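Local coordinates for Bak protein (Grouper iridovirus, PDB 5VMN) that inhibits apoptosis of the infected host cell as a viral Bcl-2 protein that sequesters the pro-apoptotic BH3-only protein Bim, at residues T83-S87 and E88-T92; L72-L75 and G76-L80. All blocks are in the same frame, centred on the assembly; numbering follows the deposited sequence.

Contact 1: residues T83-S87 and E88-T92. With NO3 (nitrate ion), chain H; NO3 (nitrate ion), chain I; EDO (1,2-ethanediol), chain L.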
loop_
_atom_site.group_PDB
_atom_site.type_symbol
_atom_site.label_atom_id
_atom_site.label_comp_id
_atom_site.label_asym_id
_atom_site.label_seq_id
_atom_site.Cartn_x
_atom_site.Cartn_y
_atom_site.Cartn_z
ATOM N N THR A 83 -8.037 -2.356 9.138
ATOM C CA THR A 83 -8.444 -2.062 10.507
ATOM C C THR A 83 -9.907 -2.398 10.726
ATOM O O THR A 83 -10.285 -2.913 11.788
ATOM C CB THR A 83 -8.174 -0.591 10.826
ATOM O OG1 THR A 83 -6.765 -0.365 10.768
ATOM C CG2 THR A 83 -8.632 -0.246 12.229
ATOM N N LYS A 84 -10.753 -2.099 9.740
ATOM C CA LYS A 84 -12.181 -2.320 9.875
ATOM C C LYS A 84 -12.575 -3.782 9.698
ATOM O O LYS A 84 -13.723 -4.136 10.003
ATOM C CB LYS A 84 -12.911 -1.427 8.860
ATOM C CG LYS A 84 -14.396 -1.322 9.037
ATOM C CD LYS A 84 -15.004 -0.413 7.964
ATOM C CE LYS A 84 -16.473 -0.089 8.258
ATOM N NZ LYS A 84 -17.080 0.759 7.191
ATOM N N SER A 85 -11.665 -4.634 9.244
ATOM C CA SER A 85 -11.969 -6.045 9.003
ATOM C C SER A 85 -12.298 -6.789 10.287
ATOM O O SER A 85 -11.765 -6.510 11.358
ATOM C CB SER A 85 -10.790 -6.738 8.321
ATOM O OG SER A 85 -10.624 -6.243 7.009
ATOM N N GLU A 86 -13.198 -7.765 10.168
ATOM C CA GLU A 86 -13.605 -8.558 11.319
ATOM C C GLU A 86 -13.379 -10.054 11.117
ATOM O O GLU A 86 -13.971 -10.866 11.836
ATOM C CB GLU A 86 -15.069 -8.253 11.649
ATOM C CG GLU A 86 -15.279 -6.780 12.012
ATOM C CD GLU A 86 -16.577 -6.494 12.748
ATOM O OE1 GLU A 86 -17.321 -7.440 13.086
ATOM O OE2 GLU A 86 -16.845 -5.303 12.998
ATOM N N SER A 87 -12.526 -10.449 10.174
ATOM C CA SER A 87 -12.171 -11.859 10.024
ATOM C C SER A 87 -10.759 -11.961 9.472
ATOM O O SER A 87 -10.299 -11.078 8.748
ATOM C CB SER A 87 -13.123 -12.605 9.084
ATOM O OG SER A 87 -13.027 -12.066 7.776
ATOM N N GLU A 88 -10.086 -13.070 9.785
ATOM C CA GLU A 88 -8.748 -13.245 9.237
ATOM C C GLU A 88 -8.816 -13.471 7.732
ATOM O O GLU A 88 -7.891 -13.103 6.998
ATOM C CB GLU A 88 -8.031 -14.397 9.949
ATOM C CG GLU A 88 -6.498 -14.238 10.002
ATOM C CD GLU A 88 -6.024 -12.914 10.635
ATOM O OE1 GLU A 88 -6.246 -12.697 11.846
ATOM O OE2 GLU A 88 -5.434 -12.083 9.912
ATOM N N SER A 89 -9.910 -14.059 7.251
ATOM C CA SER A 89 -10.066 -14.245 5.816
ATOM C C SER A 89 -10.056 -12.912 5.082
ATOM O O SER A 89 -9.382 -12.766 4.054
ATOM C CB SER A 89 -11.367 -15.016 5.538
ATOM O OG SER A 89 -11.557 -15.176 4.148
ATOM N N GLU A 90 -10.772 -11.908 5.601
ATOM C CA GLU A 90 -10.751 -10.615 4.924
ATOM C C GLU A 90 -9.368 -9.972 4.986
ATOM O O GLU A 90 -8.897 -9.417 3.992
ATOM C CB GLU A 90 -11.784 -9.660 5.515
ATOM C CG GLU A 90 -11.889 -8.343 4.712
ATOM C CD GLU A 90 -12.795 -7.311 5.352
ATOM O OE1 GLU A 90 -13.477 -7.657 6.344
ATOM O OE2 GLU A 90 -12.812 -6.159 4.846
ATOM N N ARG A 91 -8.707 -10.032 6.139
ATOM C CA ARG A 91 -7.389 -9.401 6.261
ATOM C C ARG A 91 -6.396 -10.038 5.300
ATOM O O ARG A 91 -5.618 -9.345 4.632
ATOM C CB ARG A 91 -6.897 -9.519 7.703
ATOM C CG ARG A 91 -7.591 -8.558 8.660
ATOM C CD ARG A 91 -7.036 -8.663 10.067
ATOM N NE ARG A 91 -7.539 -9.815 10.792
ATOM C CZ ARG A 91 -8.631 -9.824 11.553
ATOM N NH1 ARG A 91 -9.382 -8.737 11.698
ATOM N NH2 ARG A 91 -8.978 -10.938 12.175
ATOM N N THR A 92 -6.428 -11.360 5.192
ATOM C CA THR A 92 -5.529 -12.033 4.264
ATOM C C THR A 92 -5.795 -11.601 2.833
ATOM O O THR A 92 -4.864 -11.350 2.066
ATOM C CB THR A 92 -5.694 -13.543 4.398
ATOM O OG1 THR A 92 -5.298 -13.925 5.714
ATOM C CG2 THR A 92 -4.845 -14.267 3.363
HETATM N N NO3 H . -11.769 -10.586 14.082
HETATM O O1 NO3 H . -11.412 -11.668 13.517
HETATM O O2 NO3 H . -12.575 -10.608 15.058
HETATM O O3 NO3 H . -11.328 -9.472 13.677
HETATM N N NO3 I . -17.547 4.277 7.161
HETATM O O1 NO3 I . -17.870 3.668 6.093
HETATM O O2 NO3 I . -18.410 5.014 7.752
HETATM O O3 NO3 I . -16.362 4.152 7.623
HETATM C C1 EDO L . -18.874 2.802 3.308
HETATM O O1 EDO L . -19.347 3.921 4.112
HETATM C C2 EDO L . -17.355 2.681 3.220
HETATM O O2 EDO L . -16.730 2.604 4.506
HETATM O O HOH W 1 -14.392 -9.759 7.564
#
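Ser-87 ends the short turn that follows helix 68-84, and its carbonyl O accepts the backbone N of Arg-91 at 3.2 Å, an i to i+4 bond in the first turn of helix 88-103. Ser-87 is the N-cap of that helix. With chi1 at 64°, its OG stands between its own backbone N and carbonyl carbon and faces the amide of Glu-90, accepting from N at 3.1 Å with an N-H...O angle of 160°. Serine suits the place because a short hydroxyl can stand in for the carbonyl that a helix start lacks. A water joins Ser-87 OG (2.7 Å) to Glu-90 OE1, to which it donates. The extended chain of Glu-90 runs back to the turn and lays its carboxylate flat over Ser-85 OG, which stands 2.9 Å from Glu-90 CD and is hydrogen-bonded not to either carboxylate oxygen but to Tyr-81 O, one turn earlier. Arg-91 lays its guanidinium across the cap: Ser-87 O sits 3.5 Å above the centre of one face, while a nitrate, probably from the crystallisation liquor, lies at the edge and takes bonds from NH1 and NH2. Another part of the edge meets Glu-88, which also pairs with Arg-16; Arg-91 NE and Glu-88 OE2 form a salt bridge at 3.2 Å, though the N-H...O bond is weak, and NH2 meets Glu-88 OE1 from above the carboxylate plane.

Contact 2: residues L72-L75 and G76-L80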
loop_
_atom_site.group_PDB
_atom_site.type_symbol
_atom_site.label_atom_id
_atom_site.label_comp_id
_atom_site.label_asym_id
_atom_site.label_seq_id
_atom_site.Cartn_x
_atom_site.Cartn_y
_atom_site.Cartn_z
ATOM N N LEU A 72 1.088 5.973 -1.397
ATOM C CA LEU A 72 0.793 6.071 0.020
ATOM C C LEU A 72 -0.710 6.222 0.260
ATOM O O LEU A 72 -1.216 5.736 1.276
ATOM C CB LEU A 72 1.581 7.227 0.641
ATOM C CG LEU A 72 3.092 6.983 0.720
ATOM C CD1 LEU A 72 3.817 8.299 1.050
ATOM C CD2 LEU A 72 3.417 5.946 1.762
ATOM N N ILE A 73 -1.428 6.852 -0.667
ATOM C CA ILE A 73 -2.894 6.899 -0.568
ATOM C C ILE A 73 -3.457 5.493 -0.684
ATOM O O ILE A 73 -4.307 5.083 0.109
ATOM C CB ILE A 73 -3.477 7.842 -1.620
ATOM C CG1 ILE A 73 -3.167 9.303 -1.264
ATOM C CG2 ILE A 73 -4.983 7.629 -1.771
ATOM C CD1 ILE A 73 -3.471 10.262 -2.390
ATOM N N LEU A 74 -2.949 4.691 -1.631
ATOM C CA LEU A 74 -3.440 3.318 -1.756
ATOM C C LEU A 74 -3.178 2.527 -0.482
ATOM O O LEU A 74 -4.048 1.779 0.005
ATOM C CB LEU A 74 -2.778 2.643 -2.961
ATOM C CG LEU A 74 -3.089 1.154 -3.083
ATOM C CD1 LEU A 74 -4.568 0.946 -3.367
ATOM C CD2 LEU A 74 -2.208 0.507 -4.162
ATOM N N LEU A 75 -1.978 2.660 0.080
ATOM C CA LEU A 75 -1.700 1.957 1.316
ATOM C C LEU A 75 -2.626 2.431 2.433
ATOM O O LEU A 75 -3.089 1.622 3.243
ATOM C CB LEU A 75 -0.226 2.147 1.700
ATOM C CG LEU A 75 0.796 1.567 0.730
ATOM C CD1 LEU A 75 2.197 1.891 1.240
ATOM C CD2 LEU A 75 0.635 0.089 0.610
ATOM N N GLY A 76 -2.859 3.737 2.530
ATOM C CA GLY A 76 -3.676 4.247 3.611
ATOM C C GLY A 76 -5.106 3.758 3.518
ATOM O O GLY A 76 -5.748 3.504 4.534
ATOM N N ILE A 77 -5.633 3.679 2.299
ATOM C CA ILE A 77 -6.964 3.091 2.086
ATOM C C ILE A 77 -6.952 1.621 2.486
ATOM O O ILE A 77 -7.859 1.130 3.171
ATOM C CB ILE A 77 -7.392 3.272 0.621
ATOM C CG1 ILE A 77 -7.649 4.739 0.317
ATOM C CG2 ILE A 77 -8.693 2.485 0.319
ATOM C CD1 ILE A 77 -7.676 5.017 -1.132
ATOM N N SER A 78 -5.931 0.890 2.055
ATOM C CA SER A 78 -5.838 -0.509 2.439
ATOM C C SER A 78 -5.818 -0.666 3.957
ATOM O O SER A 78 -6.414 -1.604 4.500
ATOM C CB SER A 78 -4.591 -1.153 1.823
ATOM O OG SER A 78 -4.632 -1.023 0.411
ATOM N N GLN A 79 -5.074 0.205 4.653
ATOM C CA GLN A 79 -5.022 0.152 6.112
ATOM C C GLN A 79 -6.384 0.378 6.754
ATOM O O GLN A 79 -6.755 -0.318 7.715
ATOM C CB GLN A 79 -4.027 1.196 6.624
ATOM C CG GLN A 79 -3.897 1.235 8.142
ATOM C CD GLN A 79 -3.222 0.026 8.697
ATOM O OE1 GLN A 79 -1.999 -0.043 8.732
ATOM N NE2 GLN A 79 -4.010 -0.944 9.149
ATOM N N LEU A 80 -7.160 1.321 6.224
ATOM C CA LEU A 80 -8.486 1.570 6.773
ATOM C C LEU A 80 -9.387 0.354 6.584
ATOM O O LEU A 80 -10.108 -0.043 7.513
ATOM C CB LEU A 80 -9.076 2.823 6.131
ATOM C CG LEU A 80 -8.367 4.121 6.553
ATOM C CD1 LEU A 80 -8.801 5.263 5.670
ATOM C CD2 LEU A 80 -8.711 4.469 8.004
#
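Ile-77 packs against Ile-73, one helical turn earlier, and the two branched side chains cross obliquely on the same flank of helix 68-84. CB of Ile-77 lies 3.6 Å from the carbonyl O of Ile-73, and CG1 comes closer still, to 3.4 Å from that O. With chi1 at -68°, CG1 is anti to its own carbonyl carbon, which directs it back along the helix; chi2 near 163° carries CD1 on, 3.6 Å from Ile-73 O and 3.8 Å from Ile-73 CG2. The same Ile-73 O takes the backbone N of Ile-77 at 2.9 Å. Isoleucine fits here because its apolar branches can cover the helix flank without asking for a polar partner; Ile-77 also touches Phe-47, and Ile-73 touches Val-34 and Ile-60. Ser-78, a buried polar residue, is satisfied by its own helix. Its OG donates to Leu-74 O at 2.9 Å, from above the carbonyl plane, while its backbone N binds that oxygen from the opposite face, so two donors grip one acceptor. Gly-76, also buried, gives its N to Leu-72 O. Leu-74 and Leu-75 turn outward from this local contact, Leu-74 onto Ile-53, Ile-56 and Phe-101, Leu-75 onto Met-31, Leu-98 and Phe-102. A hydrophobic helix embedded among helices 22-37, 53-60 and 88-103 in this way is the hallmark of the all-helical Bcl-2 fold.

How the contacts relate
Contacts 1 and 2 follow each other along the chain: contact 2 lies within helix 68-84, and contact 1 spans the end of that helix, the turn and the start of helix 88-103. Their centres are about 15 Å apart; the segments adjoin in sequence, and Thr-83 OG1 is hydrogen-bonded to Gln-79 O one turn earlier. Contact 2 is buried, its centre about 6 Å from that of the chain, whereas contact 1 is at the surface, about 16 Å out. Helix 88-103 begins in contact 1 and farther along packs Leu-98, Phe-101 and Phe-102 against contact 2. The nitrates by contact 1 and a 1,2-ethanediol about 4 Å from the Ile-73 side chain probably come from the crystallisation liquor.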